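Local atomic coordinates of cellulose biosynthesis protein BcsG (Salmonella enterica subsp. enterica serovar Typhimurium str. LT2, PDB entry 5OJH), a protein that is required for cellulose biosynthesis, this chain being the C-terminal, zinc-bound part of a membrane protein. Residues 55-60 against 256-261; 75-80 against 233-238; 90-95 against 294-299. All coordinates share one frame; numbering follows the deposited sequence.

Interaction 1: 55-60 against 256-261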
ATOM      1  N   ASP A  55       5.236   5.647  28.954  1.00 23.31           N
ATOM      2  CA  ASP A  55       3.963   6.359  28.747  1.00 22.45           C
ATOM      3  C   ASP A  55       3.364   6.215  27.311  1.00 20.16           C
ATOM      4  O   ASP A  55       2.514   7.027  26.895  1.00 19.56           O
ATOM      5  CB  ASP A  55       4.128   7.834  29.110  1.00 23.76           C
ATOM      6  CG  ASP A  55       5.161   8.534  28.253  1.00 28.87           C
ATOM      7  OD1 ASP A  55       5.981   7.859  27.566  1.00 29.58           O
ATOM      8  OD2 ASP A  55       5.153   9.784  28.243  1.00 33.19           O
ATOM      9  N   ALA A  56       3.832   5.223  26.558  1.00 16.88           N
ATOM     10  CA  ALA A  56       3.252   4.967  25.232  1.00 15.17           C
ATOM     11  C   ALA A  56       1.772   4.572  25.362  1.00 14.82           C
ATOM     12  O   ALA A  56       1.336   3.961  26.363  1.00 16.75           O
ATOM     13  CB  ALA A  56       4.032   3.874  24.501  1.00 15.14           C
ATOM     14  N   GLN A  57       1.005   4.911  24.334  1.00 13.71           N
ATOM     15  CA  GLN A  57      -0.415   4.634  24.298  0.70 13.60           C
ATOM     16  C   GLN A  57      -0.737   3.505  23.306  1.00 13.26           C
ATOM     17  O   GLN A  57      -0.352   3.592  22.127  1.00 12.92           O
ATOM     18  CB  GLN A  57      -1.163   5.916  23.909  0.70 14.12           C
ATOM     19  CG  GLN A  57      -2.616   5.715  23.498  0.70 16.18           C
ATOM     20  CD  GLN A  57      -3.510   5.288  24.648  0.70 17.82           C
ATOM     21  OE1 GLN A  57      -3.551   5.964  25.682  0.70 19.40           O
ATOM     22  NE2 GLN A  57      -4.272   4.195  24.459  0.70 16.58           N
ATOM     23  N   PRO A  58      -1.431   2.434  23.756  1.00 12.76           N
ATOM     24  CA  PRO A  58      -1.779   1.355  22.844  1.00 12.28           C
ATOM     25  C   PRO A  58      -2.756   1.799  21.768  1.00 11.33           C
ATOM     26  O   PRO A  58      -3.653   2.623  22.015  1.00 11.55           O
ATOM     27  CB  PRO A  58      -2.477   0.341  23.739  1.00 13.72           C
ATOM     28  CG  PRO A  58      -1.901   0.604  25.097  1.00 15.26           C
ATOM     29  CD  PRO A  58      -1.813   2.095  25.148  1.00 13.66           C
ATOM     30  N   PHE A  59      -2.592   1.239  20.587  1.00 10.22           N
ATOM     31  CA  PHE A  59      -3.566   1.421  19.512  1.00  9.83           C
ATOM     32  C   PHE A  59      -3.440   0.239  18.554  1.00  9.47           C
ATOM     33  O   PHE A  59      -2.495  -0.569  18.673  1.00  9.95           O
ATOM     34  CB  PHE A  59      -3.303   2.752  18.772  1.00  9.37           C
ATOM     35  CG  PHE A  59      -2.048   2.763  17.936  1.00  8.65           C
ATOM     36  CD1 PHE A  59      -0.789   2.992  18.523  1.00  9.00           C
ATOM     37  CD2 PHE A  59      -2.121   2.569  16.544  1.00  8.69           C
ATOM     38  CE1 PHE A  59       0.367   3.025  17.739  1.00  8.68           C
ATOM     39  CE2 PHE A  59      -0.947   2.600  15.769  1.00  8.84           C
ATOM     40  CZ  PHE A  59       0.285   2.847  16.361  1.00  8.69           C
ATOM     41  N   ASP A  60      -4.376   0.156  17.597  1.00  9.56           N
ATOM     42  CA  ASP A  60      -4.367  -0.910  16.596  1.00  9.84           C
ATOM     43  C   ASP A  60      -4.045  -0.318  15.235  1.00  9.06           C
ATOM     44  O   ASP A  60      -4.596   0.732  14.849  1.00  9.10           O
ATOM     45  CB  ASP A  60      -5.721  -1.581  16.515  1.00 11.16           C
ATOM     46  CG  ASP A  60      -6.114  -2.271  17.777  1.00 14.01           C
ATOM     47  OD1 ASP A  60      -5.234  -2.847  18.447  1.00 14.94           O
ATOM     48  OD2 ASP A  60      -7.328  -2.207  18.099  1.00 15.70           O
ATOM     49  N   GLY A 256     -14.992   4.221  19.483  1.00 15.98           N
ATOM     50  CA  GLY A 256     -14.017   5.058  20.211  1.00 16.83           C
ATOM     51  C   GLY A 256     -12.616   4.458  20.345  1.00 17.72           C
ATOM     52  O   GLY A 256     -11.801   5.010  21.038  1.00 19.96           O
ATOM     53  N   ARG A 257     -12.341   3.344  19.668  1.00 15.67           N
ATOM     54  CA  ARG A 257     -11.025   2.724  19.717  1.00 14.85           C
ATOM     55  C   ARG A 257      -9.997   3.590  18.991  1.00 13.29           C
ATOM     56  O   ARG A 257     -10.319   4.300  18.015  1.00 12.32           O
ATOM     57  CB  ARG A 257     -11.058   1.342  19.082  1.00 16.27           C
ATOM     58  CG  ARG A 257     -11.880   0.303  19.846  1.00 18.41           C
ATOM     59  CD  ARG A 257     -11.724  -1.082  19.247  1.00 21.35           C
ATOM     60  NE  ARG A 257     -10.375  -1.619  19.459  1.00 25.07           N
ATOM     61  CZ  ARG A 257      -9.890  -2.073  20.618  1.00 27.83           C
ATOM     62  NH1 ARG A 257     -10.632  -2.091  21.723  1.00 27.11           N
ATOM     63  NH2 ARG A 257      -8.644  -2.525  20.668  1.00 30.17           N
ATOM     64  N   LYS A 258      -8.757   3.553  19.501  1.00 11.40           N
ATOM     65  CA  LYS A 258      -7.625   4.195  18.795  1.00 10.77           C
ATOM     66  C   LYS A 258      -7.124   3.263  17.686  1.00 10.03           C
ATOM     67  O   LYS A 258      -6.625   2.196  17.966  1.00  9.66           O
ATOM     68  CB  LYS A 258      -6.511   4.546  19.789  1.00 11.32           C
ATOM     69  CG  LYS A 258      -6.988   5.508  20.873  1.00 13.02           C
ATOM     70  CD  LYS A 258      -5.929   5.651  21.945  1.00 14.07           C
ATOM     71  CE  LYS A 258      -6.292   6.768  22.941  1.00 15.20           C
ATOM     72  NZ  LYS A 258      -7.592   6.604  23.703  1.00 19.61           N
ATOM     73  N   VAL A 259      -7.268   3.683  16.433  1.00  8.90           N
ATOM     74  CA  VAL A 259      -6.951   2.824  15.312  1.00  8.53           C
ATOM     75  C   VAL A 259      -6.323   3.698  14.252  1.00  7.82           C
ATOM     76  O   VAL A 259      -6.801   4.786  13.946  1.00  8.13           O
ATOM     77  CB  VAL A 259      -8.190   2.121  14.711  1.00  8.48           C
ATOM     78  CG1 VAL A 259      -7.746   1.106  13.629  1.00  8.65           C
ATOM     79  CG2 VAL A 259      -8.969   1.338  15.771  1.00  8.76           C
ATOM     80  N   MET A 260      -5.231   3.204  13.691  1.00  7.36           N
ATOM     81  CA  MET A 260      -4.628   3.785  12.502  1.00  6.80           C
ATOM     82  C   MET A 260      -4.983   2.872  11.325  1.00  6.44           C
ATOM     83  O   MET A 260      -4.573   1.705  11.314  1.00  6.09           O
ATOM     84  CB  MET A 260      -3.113   3.870  12.673  1.00  6.92           C
ATOM     85  CG  MET A 260      -2.377   4.379  11.430  1.00  7.19           C
ATOM     86  SD  MET A 260      -0.616   4.535  11.784  1.00  7.91           S
ATOM     87  CE  MET A 260      -0.008   5.261  10.280  1.00  8.20           C
ATOM     88  N   VAL A 261      -5.698   3.401  10.349  1.00  5.95           N
ATOM     89  CA  VAL A 261      -6.110   2.598   9.187  1.00  5.93           C
ATOM     90  C   VAL A 261      -5.291   3.072   8.000  1.00  6.00           C
ATOM     91  O   VAL A 261      -5.224   4.268   7.730  1.00  6.05           O
ATOM     92  CB  VAL A 261      -7.612   2.700   8.887  1.00  5.90           C
ATOM     93  CG1 VAL A 261      -7.961   1.964   7.594  1.00  6.42           C
ATOM     94  CG2 VAL A 261      -8.426   2.088  10.031  1.00  6.04           C
TER
HETATM   95  O   HOH W   1      -7.452   0.312  19.955  1.00 24.57           O
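Asp60 and Arg257 are brought together by their torsions: CG of Asp60 lies beside its own backbone N (chi1 -63°), and the arginine chain bends at chi3 (69°), carrying the guanidinium to the carboxylate. The two planes are 19° apart, nearly coplanar. Arg257 NH2 makes an almost straight salt-bridge bond of 2.9 Å to the syn side of Asp60 OD2, while Arg257 NE adds a weak one of 3.4 Å to the same oxygen. A water donates weakly to Asp60 OD2 and also, at 2.9 Å, to Lys258 O. Outside the pair, Ser210 binds Asp60 OD1 and Glu203 pairs with Arg257 NH1, so both charged groups have second partners.

Next to this bridge the backbones meet as a parallel pair. Asp60 N donates to Lys258 O at 3.1 Å, and Met260 N returns a 2.8 Å bond to Asp60 O, so Asp60 straddles Val259. Lys258 crosses Gln57 at about a right angle, its CD 3.3 Å from Gln57 NE2. In the Gln57 conformer concerned, one of two deposited, that amide is held by a 3.0 Å in-plane bond from NE2 to Pro58 O. Phe59 CE2 lies 4.0 Å from Met260 CB, the two side chains running side by side.

The contact is where strand 60-66 first joins strand 259-265 in the mixed sheet; helix 191-203 covers Asp60, Arg257 and Val259 on one side, while Phe141 meets the Phe59 ring edge-to-face and Phe334 also touches it.

Interaction 2: 75-80 against 233-238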
ATOM      1  N   GLU A  75     -11.015   6.436 -11.970  1.00  8.84           N
ATOM      2  CA  GLU A  75     -11.461   7.394 -12.987  0.70 10.45           C
ATOM      3  C   GLU A  75     -12.343   6.714 -14.036  1.00  9.90           C
ATOM      4  O   GLU A  75     -13.444   7.213 -14.370  1.00 10.57           O
ATOM      5  CB  GLU A  75     -10.265   8.155 -13.610  0.70 12.63           C
ATOM      6  CG  GLU A  75      -9.620   9.076 -12.580  0.70 17.09           C
ATOM      7  CD  GLU A  75      -8.797  10.232 -13.108  0.70 21.73           C
ATOM      8  OE1 GLU A  75      -8.018  10.045 -14.071  0.70 26.69           O
ATOM      9  OE2 GLU A  75      -8.877  11.331 -12.489  0.70 23.41           O
ATOM     10  N   ALA A  76     -11.909   5.573 -14.538  1.00  9.35           N
ATOM     11  CA  ALA A  76     -12.661   4.861 -15.570  1.00  9.61           C
ATOM     12  C   ALA A  76     -13.989   4.365 -15.026  1.00 10.42           C
ATOM     13  O   ALA A  76     -14.971   4.260 -15.786  1.00 11.46           O
ATOM     14  CB  ALA A  76     -11.825   3.696 -16.121  1.00 10.06           C
ATOM     15  N   ALA A  77     -14.019   4.016 -13.742  1.00 10.06           N
ATOM     16  CA  ALA A  77     -15.251   3.529 -13.131  1.00  9.17           C
ATOM     17  C   ALA A  77     -16.208   4.663 -12.720  1.00  9.87           C
ATOM     18  O   ALA A  77     -17.331   4.380 -12.253  1.00 10.98           O
ATOM     19  CB  ALA A  77     -14.926   2.628 -11.927  1.00  9.38           C
ATOM     20  N   GLY A  78     -15.757   5.914 -12.860  1.00  9.86           N
ATOM     21  CA  GLY A  78     -16.560   7.081 -12.426  1.00 10.62           C
ATOM     22  C   GLY A  78     -16.737   7.201 -10.944  1.00 10.92           C
ATOM     23  O   GLY A  78     -17.809   7.611 -10.471  1.00 13.49           O
ATOM     24  N   LEU A  79     -15.722   6.804 -10.161  1.00  9.48           N
ATOM     25  CA  LEU A  79     -15.843   6.787  -8.706  1.00  9.02           C
ATOM     26  C   LEU A  79     -14.945   7.784  -7.967  1.00  8.29           C
ATOM     27  O   LEU A  79     -14.734   7.632  -6.761  1.00  8.56           O
ATOM     28  CB  LEU A  79     -15.636   5.353  -8.172  1.00  9.03           C
ATOM     29  CG  LEU A  79     -16.758   4.391  -8.641  1.00  9.77           C
ATOM     30  CD1 LEU A  79     -16.403   2.981  -8.251  1.00 10.77           C
ATOM     31  CD2 LEU A  79     -18.095   4.741  -8.016  1.00 11.57           C
ATOM     32  N   MET A  80     -14.436   8.809  -8.665  1.00  9.02           N
ATOM     33  CA  MET A  80     -13.605   9.817  -8.001  1.00  9.90           C
ATOM     34  C   MET A  80     -14.318  10.623  -6.924  1.00 10.55           C
ATOM     35  O   MET A  80     -13.648  11.113  -5.989  1.00 10.82           O
ATOM     36  CB  MET A  80     -12.973  10.752  -9.024  1.00 11.21           C
ATOM     37  CG  MET A  80     -12.041  10.019 -10.007  1.00 11.90           C
ATOM     38  SD  MET A  80     -10.484   9.545  -9.199  1.00 14.60           S
ATOM     39  CE  MET A  80      -9.766  11.175  -8.940  1.00 15.10           C
ATOM     40  N   ASP A 233     -19.832  -6.267 -12.833  1.00  9.36           N
ATOM     41  CA  ASP A 233     -19.218  -5.041 -13.319  0.70  9.51           C
ATOM     42  C   ASP A 233     -18.229  -4.485 -12.295  1.00  9.01           C
ATOM     43  O   ASP A 233     -18.496  -4.502 -11.083  1.00  8.50           O
ATOM     44  CB  ASP A 233     -20.308  -4.024 -13.609  0.70 11.22           C
ATOM     45  CG  ASP A 233     -19.846  -2.922 -14.489  0.70 12.68           C
ATOM     46  OD1 ASP A 233     -19.845  -3.075 -15.716  0.70 14.36           O
ATOM     47  OD2 ASP A 233     -19.512  -1.872 -13.947  0.70 15.03           O
ATOM     48  N   TYR A 234     -17.076  -4.020 -12.772  1.00  8.44           N
ATOM     49  CA  TYR A 234     -16.087  -3.454 -11.860  1.00  7.35           C
ATOM     50  C   TYR A 234     -16.656  -2.278 -11.041  1.00  7.45           C
ATOM     51  O   TYR A 234     -16.390  -2.167  -9.827  1.00  7.87           O
ATOM     52  CB  TYR A 234     -14.855  -2.976 -12.650  1.00  7.10           C
ATOM     53  CG  TYR A 234     -13.711  -2.450 -11.778  1.00  7.06           C
ATOM     54  CD1 TYR A 234     -13.692  -1.128 -11.334  1.00  6.98           C
ATOM     55  CD2 TYR A 234     -12.648  -3.280 -11.455  1.00  6.99           C
ATOM     56  CE1 TYR A 234     -12.660  -0.656 -10.518  1.00  6.96           C
ATOM     57  CE2 TYR A 234     -11.592  -2.831 -10.682  1.00  6.94           C
ATOM     58  CZ  TYR A 234     -11.602  -1.519 -10.219  1.00  6.87           C
ATOM     59  OH  TYR A 234     -10.574  -1.047  -9.425  1.00  7.13           O
ATOM     60  N   LYS A 235     -17.428  -1.394 -11.680  1.00  7.83           N
ATOM     61  CA  LYS A 235     -17.986  -0.216 -11.016  0.50  7.98           C
ATOM     62  C   LYS A 235     -18.869  -0.636  -9.855  1.00  7.76           C
ATOM     63  O   LYS A 235     -18.865  -0.033  -8.791  1.00  7.67           O
ATOM     64  CB  LYS A 235     -18.809   0.614 -12.004  0.50  8.61           C
ATOM     65  CG  LYS A 235     -18.040   1.090 -13.226  0.50  9.30           C
ATOM     66  CD  LYS A 235     -18.849   2.115 -13.993  0.50  9.62           C
ATOM     67  CE  LYS A 235     -20.085   1.540 -14.666  0.50  9.61           C
ATOM     68  NZ  LYS A 235     -19.808   0.391 -15.586  0.50 11.30           N
ATOM     69  N   ILE A 236     -19.649  -1.709 -10.077  1.00  7.29           N
ATOM     70  CA  ILE A 236     -20.534  -2.221  -9.050  1.00  7.37           C
ATOM     71  C   ILE A 236     -19.739  -2.778  -7.871  1.00  6.85           C
ATOM     72  O   ILE A 236     -20.050  -2.472  -6.707  1.00  6.49           O
ATOM     73  CB  ILE A 236     -21.492  -3.296  -9.653  1.00  7.35           C
ATOM     74  CG1 ILE A 236     -22.430  -2.659 -10.682  1.00  7.46           C
ATOM     75  CG2 ILE A 236     -22.226  -4.078  -8.543  1.00  7.38           C
ATOM     76  CD1 ILE A 236     -23.474  -1.675 -10.085  1.00  7.80           C
ATOM     77  N   ARG A 237     -18.719  -3.581  -8.169  1.00  6.85           N
ATOM     78  CA  ARG A 237     -17.897  -4.149  -7.105  1.00  6.61           C
ATOM     79  C   ARG A 237     -17.141  -3.073  -6.338  1.00  6.30           C
ATOM     80  O   ARG A 237     -16.987  -3.173  -5.111  1.00  6.34           O
ATOM     81  CB  ARG A 237     -16.960  -5.199  -7.660  1.00  6.64           C
ATOM     82  CG  ARG A 237     -17.731  -6.466  -8.071  1.00  6.87           C
ATOM     83  CD  ARG A 237     -16.743  -7.453  -8.665  1.00  7.20           C
ATOM     84  NE  ARG A 237     -16.391  -7.068 -10.017  1.00  7.59           N
ATOM     85  CZ  ARG A 237     -15.201  -7.303 -10.581  1.00  8.25           C
ATOM     86  NH1 ARG A 237     -14.193  -7.848  -9.865  1.00  8.42           N
ATOM     87  NH2 ARG A 237     -14.998  -6.976 -11.855  1.00  8.94           N
ATOM     88  N   ALA A 238     -16.639  -2.072  -7.060  1.00  5.96           N
ATOM     89  CA  ALA A 238     -15.830  -1.015  -6.389  1.00  6.18           C
ATOM     90  C   ALA A 238     -16.763  -0.140  -5.540  1.00  6.14           C
ATOM     91  O   ALA A 238     -16.457   0.156  -4.397  1.00  6.54           O
ATOM     92  CB  ALA A 238     -15.095  -0.195  -7.438  1.00  6.39           C
TER
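Asp233 OD2 takes two bonds from Lys235, the residue whose aliphatic chain lies against Ala77. The shorter is a salt bridge from Lys235 NZ, 2.8 Å from Asp233 OD2, arriving on the syn side but tilted out of the carboxylate plane. The other, from the backbone Lys235 N at 3.1 Å from Asp233 OD2, comes from above that plane, 38° out of it and across the opposite face. Both residues were deposited with two conformers, so this double grip describes one of them.

Bends at chi3 (-69°) and chi4 fold the lysine back toward Asp233, and the methylenes before its ammonium group become the surface that meets Ala77. Lys235 CD comes within 3.2 Å of Ala77 O, and Lys235 CG stands 3.7 Å from Ala77 CB. The same methyl reaches the edge of the Tyr234 ring, near its plane, with Ala77 CB 4.0 Å from Tyr234 CD1. CG of Tyr234 points opposite its backbone N (chi1 -176°), while its hydroxyl is hydrogen-bonded to Ser68 O.

One helical turn further on, a single branch of Leu79 does the touching: CD1 packs 3.5 Å from Ala238 CB and 3.9 Å from Lys235 O. Leu79 also rests on Val74, Gln239 and Phe242, so it touches residues of both helices. No polar bond links the segments; they meet by apolar contact and by lysine methylenes lying on a carbonyl.

The contact thus joins the C-terminal end of one helix to the N-terminal start of another, with the Tyr234 side chain about 10 Å from the bound zinc ion. Gly78, at positive phi and with two bonds back into the last turn, ends the first helix in a Schellman motif; Asp233 is the N-cap of helix 234-255, its capping bond being the one from Lys235 N.

Interaction 3: 90-95 against 294-299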
ATOM      1  N   ILE A  90      -5.206  11.555   5.370  1.00  6.94           N
ATOM      2  CA  ILE A  90      -4.056  11.762   4.517  1.00  7.47           C
ATOM      3  C   ILE A  90      -4.331  10.966   3.248  1.00  7.33           C
ATOM      4  O   ILE A  90      -4.728   9.783   3.336  1.00  7.65           O
ATOM      5  CB  ILE A  90      -2.759  11.247   5.196  1.00  7.22           C
ATOM      6  CG1 ILE A  90      -2.495  11.937   6.539  1.00  7.80           C
ATOM      7  CG2 ILE A  90      -1.557  11.344   4.209  1.00  8.09           C
ATOM      8  CD1 ILE A  90      -1.447  11.195   7.356  1.00  7.63           C
ATOM      9  N   LEU A  91      -4.142  11.591   2.097  1.00  7.21           N
ATOM     10  CA  LEU A  91      -4.436  10.900   0.843  1.00  7.70           C
ATOM     11  C   LEU A  91      -3.299  11.113  -0.150  1.00  7.76           C
ATOM     12  O   LEU A  91      -2.940  12.255  -0.454  1.00  7.69           O
ATOM     13  CB  LEU A  91      -5.778  11.407   0.263  1.00  8.39           C
ATOM     14  CG  LEU A  91      -6.274  10.773  -1.042  1.00  8.86           C
ATOM     15  CD1 LEU A  91      -6.550   9.275  -0.884  1.00  9.78           C
ATOM     16  CD2 LEU A  91      -7.544  11.480  -1.502  1.00  9.62           C
ATOM     17  N   PHE A  92      -2.710  10.010  -0.614  1.00  7.44           N
ATOM     18  CA  PHE A  92      -1.599  10.110  -1.569  1.00  7.40           C
ATOM     19  C   PHE A  92      -2.098  10.178  -3.000  1.00  7.81           C
ATOM     20  O   PHE A  92      -2.971   9.365  -3.418  1.00  8.03           O
ATOM     21  CB  PHE A  92      -0.711   8.863  -1.451  1.00  6.76           C
ATOM     22  CG  PHE A  92       0.108   8.809  -0.193  1.00  7.10           C
ATOM     23  CD1 PHE A  92      -0.423   8.261   0.980  1.00  7.12           C
ATOM     24  CD2 PHE A  92       1.431   9.255  -0.193  1.00  6.83           C
ATOM     25  CE1 PHE A  92       0.348   8.195   2.150  1.00  7.64           C
ATOM     26  CE2 PHE A  92       2.214   9.186   0.974  1.00  7.23           C
ATOM     27  CZ  PHE A  92       1.686   8.661   2.159  1.00  7.29           C
ATOM     28  N   LYS A  93      -1.548  11.121  -3.774  1.00  8.03           N
ATOM     29  CA  LYS A  93      -1.953  11.283  -5.154  1.00  8.54           C
ATOM     30  C   LYS A  93      -0.935  10.776  -6.179  1.00  8.31           C
ATOM     31  O   LYS A  93      -1.272  10.629  -7.343  1.00  8.55           O
ATOM     32  CB  LYS A  93      -2.256  12.760  -5.433  1.00 10.07           C
ATOM     33  CG  LYS A  93      -3.384  13.335  -4.574  1.00 13.41           C
ATOM     34  CD  LYS A  93      -4.685  12.647  -4.943  1.00 14.84           C
ATOM     35  CE  LYS A  93      -5.910  13.228  -4.225  1.00 18.66           C
ATOM     36  NZ  LYS A  93      -6.240  14.635  -4.597  1.00 22.17           N
ATOM     37  N   HIS A  94       0.289  10.510  -5.728  1.00  8.08           N
ATOM     38  CA  HIS A  94       1.319   9.923  -6.591  1.00  7.76           C
ATOM     39  C   HIS A  94       2.042   8.822  -5.831  1.00  7.14           C
ATOM     40  O   HIS A  94       3.303   8.855  -5.672  1.00  7.53           O
ATOM     41  CB  HIS A  94       2.267  11.025  -7.114  1.00  9.45           C
ATOM     42  CG  HIS A  94       1.594  11.893  -8.107  1.00 10.76           C
ATOM     43  ND1 HIS A  94       1.086  13.135  -7.800  1.00 12.98           N
ATOM     44  CD2 HIS A  94       1.202  11.625  -9.373  1.00 11.39           C
ATOM     45  CE1 HIS A  94       0.458  13.622  -8.857  1.00 12.71           C
ATOM     46  NE2 HIS A  94       0.524  12.734  -9.826  1.00 14.25           N
ATOM     47  N   PHE A  95       1.246   7.862  -5.349  1.00  6.55           N
ATOM     48  CA  PHE A  95       1.811   6.688  -4.682  1.00  5.96           C
ATOM     49  C   PHE A  95       1.997   5.576  -5.701  1.00  5.99           C
ATOM     50  O   PHE A  95       1.055   5.181  -6.367  1.00  6.46           O
ATOM     51  CB  PHE A  95       0.838   6.214  -3.579  1.00  5.72           C
ATOM     52  CG  PHE A  95       1.397   5.151  -2.697  1.00  5.77           C
ATOM     53  CD1 PHE A  95       1.422   3.795  -3.107  1.00  5.82           C
ATOM     54  CD2 PHE A  95       1.870   5.485  -1.414  1.00  5.55           C
ATOM     55  CE1 PHE A  95       1.939   2.802  -2.271  1.00  5.91           C
ATOM     56  CE2 PHE A  95       2.369   4.491  -0.556  1.00  5.84           C
ATOM     57  CZ  PHE A  95       2.422   3.161  -0.999  1.00  5.81           C
ATOM     58  N   ALA A 294      -3.611   5.516  -2.136  1.00  7.71           N
ATOM     59  CA  ALA A 294      -3.309   5.135  -0.762  1.00  7.07           C
ATOM     60  C   ALA A 294      -3.767   6.231   0.189  1.00  7.61           C
ATOM     61  O   ALA A 294      -3.626   7.433  -0.101  1.00  8.05           O
ATOM     62  CB  ALA A 294      -1.808   4.930  -0.633  1.00  7.13           C
ATOM     63  N   GLY A 295      -4.307   5.837   1.332  1.00  7.30           N
ATOM     64  CA  GLY A 295      -4.867   6.783   2.282  1.00  7.72           C
ATOM     65  C   GLY A 295      -4.629   6.319   3.695  1.00  7.08           C
ATOM     66  O   GLY A 295      -4.488   5.129   3.962  1.00  6.79           O
ATOM     67  N   VAL A 296      -4.616   7.268   4.633  1.00  6.84           N
ATOM     68  CA  VAL A 296      -4.461   6.962   6.047  1.00  7.35           C
ATOM     69  C   VAL A 296      -5.547   7.679   6.803  1.00  7.51           C
ATOM     70  O   VAL A 296      -5.867   8.817   6.450  1.00  7.51           O
ATOM     71  CB  VAL A 296      -3.057   7.398   6.563  1.00  7.64           C
ATOM     72  CG1 VAL A 296      -2.913   7.036   8.044  1.00  8.23           C
ATOM     73  CG2 VAL A 296      -1.937   6.765   5.711  1.00  8.21           C
ATOM     74  N   LYS A 297      -6.132   7.017   7.806  1.00  7.60           N
ATOM     75  CA  LYS A 297      -7.165   7.640   8.640  0.60  8.10           C
ATOM     76  C   LYS A 297      -6.940   7.194  10.069  1.00  8.05           C
ATOM     77  O   LYS A 297      -6.807   5.979  10.326  1.00  7.99           O
ATOM     78  CB  LYS A 297      -8.573   7.243   8.147  0.60  8.67           C
ATOM     79  CG  LYS A 297      -9.754   7.737   8.996  0.60  9.16           C
ATOM     80  CD  LYS A 297      -9.797   9.235   9.142  0.60  9.75           C
ATOM     81  CE  LYS A 297     -10.814   9.615  10.195  0.60 10.30           C
ATOM     82  NZ  LYS A 297     -10.258  10.736  10.973  0.60  9.87           N
ATOM     83  N   PHE A 298      -6.930   8.162  10.977  1.00  8.27           N
ATOM     84  CA  PHE A 298      -6.787   7.870  12.424  1.00  8.99           C
ATOM     85  C   PHE A 298      -8.139   7.965  13.104  1.00  9.76           C
ATOM     86  O   PHE A 298      -8.931   8.883  12.801  1.00 12.30           O
ATOM     87  CB  PHE A 298      -5.825   8.872  13.056  1.00  8.68           C
ATOM     88  CG  PHE A 298      -4.408   8.764  12.557  1.00  8.79           C
ATOM     89  CD1 PHE A 298      -3.511   7.840  13.142  1.00  9.06           C
ATOM     90  CD2 PHE A 298      -3.960   9.567  11.498  1.00  8.89           C
ATOM     91  CE1 PHE A 298      -2.201   7.749  12.675  1.00  8.89           C
ATOM     92  CE2 PHE A 298      -2.646   9.478  11.036  1.00  9.26           C
ATOM     93  CZ  PHE A 298      -1.758   8.560  11.644  1.00  8.87           C
ATOM     94  N   PHE A 299      -8.436   6.987  13.936  1.00  8.97           N
ATOM     95  CA  PHE A 299      -9.681   6.964  14.703  1.00  9.30           C
ATOM     96  C   PHE A 299      -9.321   7.057  16.159  1.00 10.30           C
ATOM     97  O   PHE A 299      -8.262   6.561  16.588  1.00 10.30           O
ATOM     98  CB  PHE A 299     -10.417   5.669  14.443  1.00  9.41           C
ATOM     99  CG  PHE A 299     -10.904   5.539  13.028  1.00  9.87           C
ATOM    100  CD1 PHE A 299     -10.072   5.016  12.024  1.00  9.85           C
ATOM    101  CD2 PHE A 299     -12.187   5.937  12.692  1.00 11.01           C
ATOM    102  CE1 PHE A 299     -10.520   4.897  10.729  1.00 10.06           C
ATOM    103  CE2 PHE A 299     -12.638   5.812  11.371  1.00 10.99           C
ATOM    104  CZ  PHE A 299     -11.807   5.273  10.403  1.00 10.22           C
TER
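Strand 90-92 and strand 294-299 run antiparallel, their directions 173° apart, with Ile90 facing Val296 as a hydrogen-bonded pair (Ile90 N to Val296 O 3.0 Å, Val296 N to Ile90 O 2.8 Å), Leu91 facing Gly295 as a non-hydrogen-bonded one, and a third bond from Phe92 N to Ala294 O at 2.8 Å.

Ile90 and Val296 point their side chains the same way, CB to CB 4.1 Å. From Ile90 the delta methyl reaches on, CD1 being 4.2 Å from CE2 at the edge of the Phe298 ring. Leu91 and Gly295 belong to the other side of the sheet, where Leu91 CD1 swings back to within 3.5 Å of Ala294 O.

In the mixed sheet, strand 90-96 sits between 291-299 and 310-312 and runs antiparallel to 291-299. Helix 318-328 covers the side bearing Ile90, Phe92 and Val296, through Leu324 and Ala320, the layered helix-on-sheet build of an alpha/beta domain.

Past Phe92 the chain turns a corner at Lys93 and His94, and Phe95 comes back over Ala294. With chi1 at -171° the Phe95 side chain reaches across so that one ring face lies over the methyl: Ala294 CB is 4.0 Å from the ring centroid and 20° off the normal, a CH-pi contact. Phe92 presents its edge to Ala294 O and one face to Phe95 CD2, while Tyr318 meets the Phe95 ring edge-to-face.

Interactions 1 and 3 both belong to the mixed sheet and touch directly: strands 259-265 and 291-299 are neighbours, with Val259 O 2.7 Å from Phe299 N and Val261 N 2.8 Å from Lys297 O, both probable hydrogen bonds. Interaction 3 is the innermost, entirely buried, and relies on backbone bonds and apolar rings. Interaction 1, at a strand end and partly buried, adds a salt bridge and a water. Interaction 2 is also largely buried, with Lys235 at its exposed side; about 32 Å from interaction 1, centre to centre, it joins helix ends and uses apolar contact instead of backbone pairing. Helix 234-255 leads from it to strand 259-265 of interaction 1.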